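Local coordinates for lipoprotein (Colwellia psychrerythraea, PDB 3O0Y) that is of unknown function but is a putative lipoprotein whose largely helical fold belongs to the DUF885 family, in a clan named for metallopeptidases, at residues G172-L177 with H218-V223; Q191-S196 with S285-D290; N467-G472 with D585-N590; Q523-M528 with S537-E542. One frame throughout, in Å; residues are numbered along the deposited sequence.

Contact 1 (G172-L177 with H218-V223); sequences GQFDKL and HPFVNV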
loop_
_atom_site.group_PDB
_atom_site.type_symbol
_atom_site.label_atom_id
_atom_site.label_comp_id
_atom_site.label_asym_id
_atom_site.label_seq_id
_atom_site.Cartn_x
_atom_site.Cartn_y
_atom_site.Cartn_z
ATOM N N GLY A 172 7.869 25.671 3.024
ATOM C CA GLY A 172 9.071 26.455 2.873
ATOM C C GLY A 172 10.326 25.660 2.753
ATOM O O GLY A 172 11.325 26.180 2.290
ATOM N N GLN A 173 10.266 24.368 3.069
ATOM C CA GLN A 173 11.458 23.503 2.949
ATOM C C GLN A 173 11.475 22.666 1.676
ATOM O O GLN A 173 12.329 21.768 1.512
ATOM C CB GLN A 173 11.489 22.599 4.165
ATOM C CG GLN A 173 11.700 23.409 5.460
ATOM C CD GLN A 173 11.583 22.554 6.636
ATOM O OE1 GLN A 173 10.526 22.470 7.284
ATOM N NE2 GLN A 173 12.661 21.857 6.920
ATOM N N PHE A 174 10.569 22.969 0.745
ATOM C CA PHE A 174 10.472 22.140 -0.471
ATOM C C PHE A 174 11.670 22.353 -1.387
ATOM O O PHE A 174 12.006 21.472 -2.237
ATOM C CB PHE A 174 9.183 22.390 -1.206
ATOM C CG PHE A 174 8.103 21.426 -0.867
ATOM C CD1 PHE A 174 7.674 21.293 0.423
ATOM C CD2 PHE A 174 7.514 20.651 -1.824
ATOM C CE1 PHE A 174 6.648 20.460 0.749
ATOM C CE2 PHE A 174 6.496 19.823 -1.508
ATOM C CZ PHE A 174 6.108 19.674 -0.179
ATOM N N ASP A 175 12.367 23.476 -1.204
ATOM C CA ASP A 175 13.603 23.660 -1.964
ATOM C C ASP A 175 14.676 22.625 -1.596
ATOM O O ASP A 175 15.297 22.015 -2.477
ATOM C CB ASP A 175 14.196 25.077 -1.841
ATOM C CG ASP A 175 14.344 25.575 -0.384
ATOM O OD1 ASP A 175 13.783 25.017 0.587
ATOM O OD2 ASP A 175 14.990 26.650 -0.219
ATOM N N LYS A 176 14.871 22.403 -0.301
ATOM C CA LYS A 176 15.850 21.414 0.101
ATOM C C LYS A 176 15.338 20.029 -0.245
ATOM O O LYS A 176 16.118 19.182 -0.606
ATOM C CB LYS A 176 16.183 21.526 1.595
ATOM C CG LYS A 176 17.344 20.637 2.025
ATOM C CD LYS A 176 17.903 21.021 3.411
ATOM C CE LYS A 176 18.790 19.913 3.984
ATOM N NZ LYS A 176 19.135 20.176 5.415
ATOM N N LEU A 177 14.049 19.775 -0.072
ATOM C CA LEU A 177 13.497 18.458 -0.466
ATOM C C LEU A 177 13.919 18.133 -1.909
ATOM O O LEU A 177 14.544 17.084 -2.193
ATOM C CB LEU A 177 11.987 18.456 -0.395
ATOM C CG LEU A 177 11.257 17.225 -0.869
ATOM C CD1 LEU A 177 11.700 15.985 -0.017
ATOM C CD2 LEU A 177 9.732 17.483 -0.837
ATOM N N HIS A 218 -3.655 26.209 -6.443
ATOM C CA HIS A 218 -3.071 24.900 -6.231
ATOM C C HIS A 218 -3.817 24.168 -5.098
ATOM O O HIS A 218 -4.289 24.788 -4.105
ATOM C CB HIS A 218 -1.599 25.032 -5.889
ATOM C CG HIS A 218 -0.849 23.746 -6.014
ATOM N ND1 HIS A 218 -0.732 22.843 -4.966
ATOM C CD2 HIS A 218 -0.193 23.205 -7.073
ATOM C CE1 HIS A 218 -0.058 21.784 -5.401
ATOM N NE2 HIS A 218 0.280 21.974 -6.674
ATOM N N PRO A 219 -3.840 22.809 -5.150
ATOM C CA PRO A 219 -4.485 22.133 -4.020
ATOM C C PRO A 219 -3.892 22.429 -2.662
ATOM O O PRO A 219 -4.614 22.387 -1.661
ATOM C CB PRO A 219 -4.342 20.660 -4.379
ATOM C CG PRO A 219 -4.382 20.652 -5.856
ATOM C CD PRO A 219 -3.677 21.878 -6.300
ATOM N N PHE A 220 -2.606 22.685 -2.592
ATOM C CA PHE A 220 -2.022 23.060 -1.290
ATOM C C PHE A 220 -2.773 24.263 -0.689
ATOM O O PHE A 220 -2.966 24.343 0.521
ATOM C CB PHE A 220 -0.547 23.423 -1.438
ATOM C CG PHE A 220 0.443 22.256 -1.267
ATOM C CD1 PHE A 220 0.373 21.365 -0.236
ATOM C CD2 PHE A 220 1.531 22.162 -2.156
ATOM C CE1 PHE A 220 1.354 20.364 -0.082
ATOM C CE2 PHE A 220 2.485 21.181 -2.008
ATOM C CZ PHE A 220 2.392 20.286 -0.970
ATOM N N VAL A 221 -3.057 25.270 -1.531
ATOM C CA VAL A 221 -3.868 26.460 -1.122
ATOM C C VAL A 221 -5.339 26.124 -0.866
ATOM O O VAL A 221 -5.906 26.506 0.159
ATOM C CB VAL A 221 -3.827 27.539 -2.172
ATOM C CG1 VAL A 221 -4.623 28.778 -1.652
ATOM C CG2 VAL A 221 -2.369 27.863 -2.518
ATOM N N ASN A 222 -5.990 25.447 -1.803
ATOM C CA ASN A 222 -7.413 25.161 -1.654
ATOM C C ASN A 222 -7.762 24.270 -0.444
ATOM O O ASN A 222 -8.769 24.490 0.245
ATOM C CB ASN A 222 -7.962 24.603 -2.981
ATOM C CG ASN A 222 -8.034 25.658 -4.115
ATOM O OD1 ASN A 222 -7.988 25.310 -5.305
ATOM N ND2 ASN A 222 -8.195 26.892 -3.758
ATOM N N VAL A 223 -6.931 23.253 -0.177
ATOM C CA VAL A 223 -7.086 22.476 1.022
ATOM C C VAL A 223 -6.909 23.334 2.244
ATOM O O VAL A 223 -7.659 23.247 3.193
ATOM C CB VAL A 223 -6.042 21.311 1.042
ATOM C CG1 VAL A 223 -6.051 20.673 2.450
ATOM C CG2 VAL A 223 -6.398 20.323 -0.148
#
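The backbone N of F220 donates a nearly straight hydrogen bond of 3.0 Å to H218 ND1, with an N-H...N angle of 169°. This is an N-cap: H218 sits just before helix 219-228, and its imidazole caps an amide in the first turn. The same turn sends the side chain of F220 across to F174, in the first turn of helix 174-190, with a chi1 of -90° turning the F220 ring to its partner. The two phenylalanines come from opposite directions and form an offset T-shaped (edge-to-face) pair, with the edge of F220 toward the face of F174. Their planes stand at 90° and the ring centroids are 5.7 Å apart. The touch itself is narrow: the closest atoms are F174 CZ and F220 CZ at 3.8 Å, and this joins the first turns of the two helices. Other helices close in around the pair: I148 and P149 of helix 144-154 lie against F174 and F220 respectively, while Y258 and V250 of helix 236-268 do likewise. On the face of F174 opposite F220, L177 of the same helix places CD2 3.9 Å above the ring plane, displaced toward the rim.

Contact 2 (Q191-S196 with S285-D290); sequences QNWLPS and SVYYQD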
loop_
_atom_site.group_PDB
_atom_site.type_symbol
_atom_site.label_atom_id
_atom_site.label_comp_id
_atom_site.label_asym_id
_atom_site.label_seq_id
_atom_site.Cartn_x
_atom_site.Cartn_y
_atom_site.Cartn_z
ATOM N N GLN A 191 25.717 5.445 -11.254
ATOM C CA GLN A 191 25.919 3.999 -11.182
ATOM C C GLN A 191 25.097 3.224 -12.213
ATOM O O GLN A 191 24.898 2.016 -12.041
ATOM C CB GLN A 191 25.355 3.502 -9.854
ATOM C CG GLN A 191 26.163 3.721 -8.694
ATOM C CD GLN A 191 25.410 3.261 -7.429
ATOM O OE1 GLN A 191 25.088 2.075 -7.288
ATOM N NE2 GLN A 191 25.207 4.172 -6.505
ATOM N N ASN A 192 24.518 3.912 -13.190
ATOM C CA ASN A 192 23.681 3.306 -14.214
ATOM C C ASN A 192 22.388 2.679 -13.666
ATOM O O ASN A 192 21.828 1.782 -14.249
ATOM C CB ASN A 192 24.432 2.235 -14.967
ATOM C CG ASN A 192 25.597 2.825 -15.760
ATOM O OD1 ASN A 192 25.448 3.844 -16.475
ATOM N ND2 ASN A 192 26.749 2.193 -15.643
ATOM N N TRP A 193 21.911 3.235 -12.579
ATOM C CA TRP A 193 20.616 2.834 -12.060
ATOM C C TRP A 193 19.631 3.982 -12.316
ATOM O O TRP A 193 19.714 5.059 -11.695
ATOM C CB TRP A 193 20.756 2.588 -10.570
ATOM C CG TRP A 193 19.502 2.053 -9.943
ATOM C CD1 TRP A 193 18.414 2.756 -9.554
ATOM C CD2 TRP A 193 19.222 0.676 -9.689
ATOM N NE1 TRP A 193 17.464 1.881 -9.029
ATOM C CE2 TRP A 193 17.935 0.600 -9.143
ATOM C CE3 TRP A 193 19.929 -0.502 -9.890
ATOM C CZ2 TRP A 193 17.380 -0.608 -8.742
ATOM C CZ3 TRP A 193 19.385 -1.689 -9.515
ATOM C CH2 TRP A 193 18.096 -1.749 -8.984
ATOM N N LEU A 194 18.718 3.758 -13.258
ATOM C CA LEU A 194 17.684 4.752 -13.534
ATOM C C LEU A 194 16.441 4.167 -14.135
ATOM O O LEU A 194 16.455 3.085 -14.610
ATOM C CB LEU A 194 18.185 5.913 -14.388
ATOM C CG LEU A 194 19.069 5.767 -15.615
ATOM C CD1 LEU A 194 19.061 4.405 -16.191
ATOM C CD2 LEU A 194 18.691 6.932 -16.586
ATOM N N PRO A 195 15.359 4.927 -14.101
ATOM C CA PRO A 195 14.097 4.293 -14.491
ATOM C C PRO A 195 14.078 4.013 -15.999
ATOM O O PRO A 195 14.809 4.662 -16.774
ATOM C CB PRO A 195 13.056 5.339 -14.082
ATOM C CG PRO A 195 13.780 6.236 -13.099
ATOM C CD PRO A 195 15.142 6.318 -13.664
ATOM N N SER A 196 13.202 3.112 -16.431
ATOM C CA SER A 196 12.840 3.011 -17.807
ATOM C C SER A 196 12.279 4.334 -18.315
ATOM O O SER A 196 11.834 5.204 -17.540
ATOM C CB SER A 196 11.846 1.926 -18.092
ATOM O OG SER A 196 10.559 2.348 -17.616
ATOM N N SER A 285 18.826 -8.606 -11.347
ATOM C CA SER A 285 18.269 -9.915 -10.984
ATOM C C SER A 285 18.436 -10.244 -9.518
ATOM O O SER A 285 17.554 -10.828 -8.851
ATOM C CB SER A 285 18.862 -11.042 -11.800
ATOM O OG SER A 285 20.162 -11.389 -11.306
ATOM N N VAL A 286 19.557 -9.794 -8.984
ATOM C CA VAL A 286 19.771 -9.913 -7.571
ATOM C C VAL A 286 18.827 -8.999 -6.804
ATOM O O VAL A 286 18.300 -9.388 -5.759
ATOM C CB VAL A 286 21.284 -9.615 -7.275
ATOM C CG1 VAL A 286 21.486 -9.490 -5.776
ATOM C CG2 VAL A 286 22.121 -10.732 -7.930
ATOM N N TYR A 287 18.618 -7.794 -7.279
ATOM C CA TYR A 287 17.621 -6.924 -6.693
ATOM C C TYR A 287 16.222 -7.565 -6.617
ATOM O O TYR A 287 15.565 -7.524 -5.570
ATOM C CB TYR A 287 17.539 -5.639 -7.476
ATOM C CG TYR A 287 16.504 -4.676 -6.939
ATOM C CD1 TYR A 287 16.829 -3.711 -6.016
ATOM C CD2 TYR A 287 15.183 -4.830 -7.251
ATOM C CE1 TYR A 287 15.851 -2.852 -5.504
ATOM C CE2 TYR A 287 14.209 -4.050 -6.709
ATOM C CZ TYR A 287 14.532 -3.058 -5.823
ATOM O OH TYR A 287 13.538 -2.235 -5.303
ATOM N N TYR A 288 15.831 -8.173 -7.743
ATOM C CA TYR A 288 14.509 -8.777 -7.838
ATOM C C TYR A 288 14.377 -9.936 -6.887
ATOM O O TYR A 288 13.327 -10.074 -6.220
ATOM C CB TYR A 288 14.197 -9.184 -9.288
ATOM C CG TYR A 288 12.745 -9.617 -9.466
ATOM C CD1 TYR A 288 11.705 -8.744 -9.140
ATOM C CD2 TYR A 288 12.425 -10.869 -10.009
ATOM C CE1 TYR A 288 10.376 -9.142 -9.299
ATOM C CE2 TYR A 288 11.105 -11.232 -10.212
ATOM C CZ TYR A 288 10.118 -10.395 -9.842
ATOM O OH TYR A 288 8.797 -10.790 -10.035
ATOM N N GLN A 289 15.419 -10.755 -6.750
ATOM C CA GLN A 289 15.346 -11.867 -5.786
ATOM C C GLN A 289 15.137 -11.348 -4.327
ATOM O O GLN A 289 14.339 -11.888 -3.528
ATOM C CB GLN A 289 16.540 -12.841 -5.894
ATOM C CG GLN A 289 16.284 -14.185 -5.160
ATOM C CD GLN A 289 15.124 -15.025 -5.801
ATOM O OE1 GLN A 289 14.105 -15.489 -5.144
ATOM N NE2 GLN A 289 15.274 -15.231 -7.098
ATOM N N ASP A 290 15.771 -10.257 -4.006
ATOM C CA ASP A 290 15.516 -9.553 -2.741
ATOM C C ASP A 290 14.105 -8.997 -2.610
ATOM O O ASP A 290 13.478 -9.159 -1.567
ATOM C CB ASP A 290 16.552 -8.426 -2.514
ATOM C CG ASP A 290 16.312 -7.692 -1.174
ATOM O OD1 ASP A 290 16.525 -8.316 -0.078
ATOM O OD2 ASP A 290 15.752 -6.571 -1.237
#
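The loop between helices 174-190 and 197-210 reaches helix 284-296 through one pair of large aromatic side chains, W193 and Y287. Their CA atoms are 11.5 Å apart, and the two side chains span that gap, their long directions crossing at about a right angle. The benzene half of the indole does the touching. W193 CH2 lies 3.8 Å from Y287 CD1 and 3.9 Å from Y287 CG, which puts it near the part of the phenol ring attached to CB and away from the hydroxyl end. W193 CZ2 sits over one face of the Y287 ring, 4.1 Å above its plane and shifted toward the rim. With the planes at 54° and 5.4 Å between the centroids of the two six-membered rings, the pair is oblique, neither a stack nor a T. Just before W193, N192 takes a positive phi as the C-prime residue of a Schellman motif, which ends helix 174-190 and turns the chain into the loop. From there CG of W193 stands anti to the backbone N (chi1 -175°), carrying the indole toward helix 284-296. The polar corner of the indole is also occupied: W193 NE1 hydrogen-bonds to P135 O, and the P135 loop touches Y287 as well. Farther along the loop, L194 O takes a hydrogen bond from Q281 NE2.

Contact 3 (N467-G472 with D585-N590); sequences NAYTEG and DVVLLN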
loop_
_atom_site.group_PDB
_atom_site.type_symbol
_atom_site.label_atom_id
_atom_site.label_comp_id
_atom_site.label_asym_id
_atom_site.label_seq_id
_atom_site.Cartn_x
_atom_site.Cartn_y
_atom_site.Cartn_z
ATOM N N ASN A 467 4.061 -6.872 3.307
ATOM C CA ASN A 467 3.191 -6.868 2.117
ATOM C C ASN A 467 2.454 -8.195 1.885
ATOM O O ASN A 467 1.271 -8.186 1.525
ATOM C CB ASN A 467 4.090 -6.520 0.891
ATOM C CG ASN A 467 3.333 -6.247 -0.358
ATOM O OD1 ASN A 467 2.574 -5.285 -0.447
ATOM N ND2 ASN A 467 3.609 -7.042 -1.388
ATOM N N ALA A 468 3.140 -9.346 2.016
ATOM C CA ALA A 468 2.527 -10.628 1.741
ATOM C C ALA A 468 1.458 -10.913 2.779
ATOM O O ALA A 468 0.354 -11.317 2.440
ATOM C CB ALA A 468 3.569 -11.733 1.670
ATOM N N TYR A 469 1.737 -10.580 4.008
ATOM C CA TYR A 469 0.716 -10.727 5.069
ATOM C C TYR A 469 -0.497 -9.840 4.793
ATOM O O TYR A 469 -1.651 -10.267 4.902
ATOM C CB TYR A 469 1.309 -10.436 6.458
ATOM C CG TYR A 469 0.299 -10.524 7.563
ATOM C CD1 TYR A 469 0.172 -11.615 8.357
ATOM C CD2 TYR A 469 -0.488 -9.424 7.823
ATOM C CE1 TYR A 469 -0.764 -11.658 9.372
ATOM C CE2 TYR A 469 -1.465 -9.472 8.794
ATOM C CZ TYR A 469 -1.563 -10.548 9.589
ATOM O OH TYR A 469 -2.520 -10.573 10.610
ATOM N N THR A 470 -0.230 -8.573 4.588
ATOM C CA THR A 470 -1.226 -7.516 4.505
ATOM C C THR A 470 -2.093 -7.689 3.259
ATOM O O THR A 470 -3.329 -7.686 3.400
ATOM C CB THR A 470 -0.620 -6.092 4.610
ATOM O OG1 THR A 470 0.164 -6.029 5.817
ATOM C CG2 THR A 470 -1.782 -5.032 4.656
ATOM N N GLU A 471 -1.503 -7.872 2.094
ATOM C CA GLU A 471 -2.255 -8.069 0.907
ATOM C C GLU A 471 -2.821 -9.472 0.833
ATOM O O GLU A 471 -3.972 -9.606 0.356
ATOM C CB GLU A 471 -1.364 -7.789 -0.307
ATOM C CG GLU A 471 -0.788 -6.417 -0.282
ATOM C CD GLU A 471 -1.833 -5.254 -0.184
ATOM O OE1 GLU A 471 -3.093 -5.441 -0.305
ATOM O OE2 GLU A 471 -1.353 -4.133 0.107
ATOM N N GLY A 472 -2.083 -10.494 1.298
ATOM C CA GLY A 472 -2.582 -11.814 1.306
ATOM C C GLY A 472 -3.789 -11.957 2.225
ATOM O O GLY A 472 -4.779 -12.635 1.863
ATOM N N ASP A 585 -8.199 -15.570 15.042
ATOM C CA ASP A 585 -7.568 -14.883 16.150
ATOM C C ASP A 585 -6.046 -15.108 16.087
ATOM O O ASP A 585 -5.270 -14.155 16.276
ATOM C CB ASP A 585 -8.071 -15.358 17.466
ATOM C CG ASP A 585 -9.493 -14.877 17.803
ATOM O OD1 ASP A 585 -10.045 -13.916 17.204
ATOM O OD2 ASP A 585 -10.003 -15.439 18.799
ATOM N N VAL A 586 -5.613 -16.331 15.751
ATOM C CA VAL A 586 -4.155 -16.561 15.622
ATOM C C VAL A 586 -3.577 -15.762 14.478
ATOM O O VAL A 586 -2.445 -15.201 14.595
ATOM C CB VAL A 586 -3.855 -18.103 15.373
ATOM C CG1 VAL A 586 -2.308 -18.328 15.122
ATOM C CG2 VAL A 586 -4.374 -18.930 16.500
ATOM N N VAL A 587 -4.298 -15.644 13.369
ATOM C CA VAL A 587 -3.757 -14.926 12.230
ATOM C C VAL A 587 -3.690 -13.390 12.469
ATOM O O VAL A 587 -2.749 -12.715 12.105
ATOM C CB VAL A 587 -4.543 -15.243 10.948
ATOM C CG1 VAL A 587 -4.080 -14.367 9.730
ATOM C CG2 VAL A 587 -4.380 -16.718 10.623
ATOM N N LEU A 588 -4.733 -12.863 13.072
ATOM C CA LEU A 588 -4.886 -11.406 13.156
ATOM C C LEU A 588 -4.326 -10.788 14.438
ATOM O O LEU A 588 -3.902 -9.623 14.426
ATOM C CB LEU A 588 -6.384 -11.062 13.059
ATOM C CG LEU A 588 -7.063 -11.305 11.698
ATOM C CD1 LEU A 588 -8.555 -11.069 11.781
ATOM C CD2 LEU A 588 -6.432 -10.351 10.690
ATOM N N LEU A 589 -4.507 -11.461 15.568
ATOM C CA LEU A 589 -4.249 -10.771 16.850
ATOM C C LEU A 589 -2.791 -10.689 17.214
ATOM O O LEU A 589 -2.418 -10.060 18.220
ATOM C CB LEU A 589 -5.100 -11.348 17.993
ATOM C CG LEU A 589 -6.648 -11.329 17.853
ATOM C CD1 LEU A 589 -7.363 -11.972 19.099
ATOM C CD2 LEU A 589 -7.168 -9.883 17.496
ATOM N N ASN A 590 -1.940 -11.373 16.451
ATOM C CA ASN A 590 -0.517 -11.257 16.601
ATOM C C ASN A 590 0.128 -10.289 15.620
ATOM O O ASN A 590 1.347 -10.152 15.596
ATOM C CB ASN A 590 0.132 -12.663 16.551
ATOM C CG ASN A 590 -0.459 -13.607 17.611
ATOM O OD1 ASN A 590 -0.281 -13.342 18.796
ATOM N ND2 ASN A 590 -1.155 -14.641 17.219
HETATM O O HOH W 1 -3.087 -8.035 12.236
#
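Y469 on helix 467-483 and V587 on helix 580-588 are tied by a short hydrogen bond: Y469 OH donates to V587 O at 2.6 Å. This is buried helix-to-helix packing in which a side chain-to-backbone bond joins the start of one helix to the C-terminal part of the other. The carbonyl oxygen lies at the edge of the phenol, near the ring plane. Seen from the carbonyl, the hydroxyl comes in at a C=O...O angle of 134° and 36° above the carbonyl plane. CG of Y469 is anti to the backbone N (chi1 178°), and the ring's length brings the hydroxyl up to the other helix although the two CA atoms are 9.4 Å apart. This polar tip is the tight part of the contact. The apolar contact is looser, Y469 CE1 to V587 CG1 at 4.3 Å; the hydroxyl also lies near a leucine methyl, Y469 OH to L588 CD2 at 3.9 Å. On the looser side a water fills in, donating to Y469 OH at 3.1 Å and to L588 O at 2.8 Å. Q447 and M595 pack on Y469, while W473 touches V587 and L588. Replacing Y469 by a phenylalanine would probably leave V587 O without its hydroxyl donor and the bridging water without one of its two acceptors. The hydroxyl thus works both ways, giving its proton to V587 O and accepting from a water that also donates to L588 O, the carbonyl one residue on.

Contact 4 (Q523-M528 with S537-E542); sequences QAISYM and SDVVAE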
loop_
_atom_site.group_PDB
_atom_site.type_symbol
_atom_site.label_atom_id
_atom_site.label_comp_id
_atom_site.label_asym_id
_atom_site.label_seq_id
_atom_site.Cartn_x
_atom_site.Cartn_y
_atom_site.Cartn_z
ATOM N N GLN A 523 3.618 -6.624 -24.040
ATOM C CA GLN A 523 3.247 -8.046 -23.893
ATOM C C GLN A 523 2.502 -8.251 -22.591
ATOM O O GLN A 523 1.503 -9.034 -22.541
ATOM C CB GLN A 523 4.494 -8.965 -23.962
ATOM C CG GLN A 523 5.128 -9.016 -25.327
ATOM C CD GLN A 523 6.605 -9.450 -25.318
ATOM O OE1 GLN A 523 7.177 -9.757 -24.282
ATOM N NE2 GLN A 523 7.195 -9.534 -26.486
ATOM N N ALA A 524 2.969 -7.573 -21.528
ATOM C CA ALA A 524 2.324 -7.700 -20.220
ATOM C C ALA A 524 0.904 -7.097 -20.283
ATOM O O ALA A 524 -0.068 -7.691 -19.777
ATOM C CB ALA A 524 3.203 -7.001 -19.119
ATOM N N ILE A 525 0.766 -5.933 -20.927
ATOM C CA ILE A 525 -0.572 -5.316 -21.084
ATOM C C ILE A 525 -1.537 -6.274 -21.831
ATOM O O ILE A 525 -2.667 -6.526 -21.382
ATOM C CB ILE A 525 -0.480 -3.972 -21.863
ATOM C CG1 ILE A 525 0.234 -2.909 -21.028
ATOM C CG2 ILE A 525 -1.909 -3.450 -22.253
ATOM C CD1 ILE A 525 0.691 -1.727 -21.750
ATOM N N SER A 526 -1.071 -6.800 -22.954
ATOM C CA SER A 526 -1.891 -7.688 -23.794
ATOM C C SER A 526 -2.329 -8.892 -22.992
ATOM O O SER A 526 -3.514 -9.222 -22.953
ATOM C CB SER A 526 -1.104 -8.186 -25.009
ATOM O OG SER A 526 -0.827 -7.098 -25.871
ATOM N N TYR A 527 -1.390 -9.512 -22.259
ATOM C CA TYR A 527 -1.717 -10.736 -21.480
ATOM C C TYR A 527 -2.789 -10.393 -20.445
ATOM O O TYR A 527 -3.784 -11.124 -20.275
ATOM C CB TYR A 527 -0.429 -11.306 -20.813
ATOM C CG TYR A 527 -0.653 -12.554 -19.997
ATOM C CD1 TYR A 527 -0.883 -13.799 -20.586
ATOM C CD2 TYR A 527 -0.851 -12.471 -18.614
ATOM C CE1 TYR A 527 -1.089 -14.954 -19.797
ATOM C CE2 TYR A 527 -1.197 -13.564 -17.887
ATOM C CZ TYR A 527 -1.291 -14.789 -18.440
ATOM O OH TYR A 527 -1.568 -15.847 -17.626
ATOM N N MET A 528 -2.521 -9.348 -19.652
ATOM C CA MET A 528 -3.420 -9.034 -18.549
ATOM C C MET A 528 -4.838 -8.662 -19.068
ATOM O O MET A 528 -5.876 -9.047 -18.466
ATOM C CB MET A 528 -2.854 -7.922 -17.640
ATOM C CG MET A 528 -3.784 -7.437 -16.538
ATOM S SD MET A 528 -2.869 -6.348 -15.242
ATOM C CE MET A 528 -2.610 -7.409 -14.012
ATOM N N SER A 537 -7.034 0.883 -20.264
ATOM C CA SER A 537 -6.399 2.039 -19.616
ATOM C C SER A 537 -6.071 1.727 -18.164
ATOM O O SER A 537 -5.018 2.173 -17.630
ATOM C CB SER A 537 -7.281 3.297 -19.734
ATOM O OG SER A 537 -8.541 3.068 -19.104
ATOM N N ASP A 538 -6.895 0.871 -17.555
ATOM C CA ASP A 538 -6.637 0.383 -16.206
ATOM C C ASP A 538 -5.441 -0.587 -16.228
ATOM O O ASP A 538 -4.508 -0.488 -15.395
ATOM C CB ASP A 538 -7.923 -0.224 -15.634
ATOM C CG ASP A 538 -9.106 0.816 -15.679
ATOM O OD1 ASP A 538 -8.799 1.986 -15.323
ATOM O OD2 ASP A 538 -10.274 0.527 -16.113
ATOM N N VAL A 539 -5.409 -1.444 -17.228
ATOM C CA VAL A 539 -4.277 -2.334 -17.358
ATOM C C VAL A 539 -2.969 -1.614 -17.583
ATOM O O VAL A 539 -1.973 -1.996 -17.002
ATOM C CB VAL A 539 -4.539 -3.427 -18.380
ATOM C CG1 VAL A 539 -3.288 -4.355 -18.504
ATOM C CG2 VAL A 539 -5.731 -4.240 -17.891
ATOM N N VAL A 540 -2.957 -0.575 -18.409
ATOM C CA VAL A 540 -1.755 0.234 -18.662
ATOM C C VAL A 540 -1.197 0.781 -17.328
ATOM O O VAL A 540 0.005 0.643 -17.036
ATOM C CB VAL A 540 -1.998 1.415 -19.603
ATOM C CG1 VAL A 540 -0.772 2.303 -19.578
ATOM C CG2 VAL A 540 -2.217 0.913 -21.051
ATOM N N ALA A 541 -2.080 1.321 -16.478
ATOM C CA ALA A 541 -1.611 1.849 -15.197
ATOM C C ALA A 541 -1.052 0.753 -14.284
ATOM O O ALA A 541 -0.062 0.982 -13.575
ATOM C CB ALA A 541 -2.711 2.632 -14.506
ATOM N N GLU A 542 -1.671 -0.434 -14.286
ATOM C CA GLU A 542 -1.172 -1.524 -13.501
ATOM C C GLU A 542 0.207 -1.982 -13.950
ATOM O O GLU A 542 1.149 -2.150 -13.134
ATOM C CB GLU A 542 -2.134 -2.697 -13.555
ATOM C CG GLU A 542 -3.467 -2.436 -12.943
ATOM C CD GLU A 542 -3.445 -2.408 -11.460
ATOM O OE1 GLU A 542 -2.697 -3.200 -10.801
ATOM O OE2 GLU A 542 -4.177 -1.555 -10.959
#
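With CG anti to the backbone N (chi1 174°) and the next bond also extended (chi2 168°), M528 reaches out from helix 521-532, extended as far as its sulphur, onto V539, which turns its own CG1 anti to its backbone N to meet it. That methyl is the hub of the contact. V539 CG1 lies 3.7 Å from M528 CG and 3.8 Å from M528 SD, and it also rests 3.7 Å from the backbone O of I525, with I525 CG2 at 4.1 Å. V539 CG2 adds a second touch on M528 CG at 4.0 Å. The packing belongs to a helical hairpin: helices 521-532 and 536-548 follow one another after a short turn, and here their axes approach to 9.3 Å with N-to-C directions at 132°, well off antiparallel. I525 and V540 close one flank, CD1 to CG2 at 4.0 Å. On the other, M528 SD lies 4.1 Å from E542 CB, the side chains crossing at about a right angle. F503 and V506 of helix 491-515 cover M528 from a third helix. With M528 cut back to an alanine, V539 CG1 and CG2 would probably face a gap, and E542 CB would probably lose the sulphur beside it. The nearest approach of E542 to 523-528 is through CB; its carboxylate forms a salt bridge with R507. The hairpin is therefore joined here by apolar and sulphur contacts, while the charge is answered from helix 491-515.

In the fold
Contacts 1 and 2 are consecutive along the chain at their first segments, since helix 174-190 starts in one and ends at the other; their centres are nonetheless 31 Å apart. Contact 3 lies on the opposite side of the chain's centre from contact 1, at 36 Å between centres. Contact 4 falls, in sequence, between the two segments of contact 3, yet their nearest atoms stay about 11 Å apart. Helix 491-515 links contacts 2 and 4: Y288 OH hydrogen-bonds to D511, while F503 and V506 pack on M528. A sulfate ion, probably from the crystallisation liquor, lies about 5 Å from the side chain of E542 in contact 4.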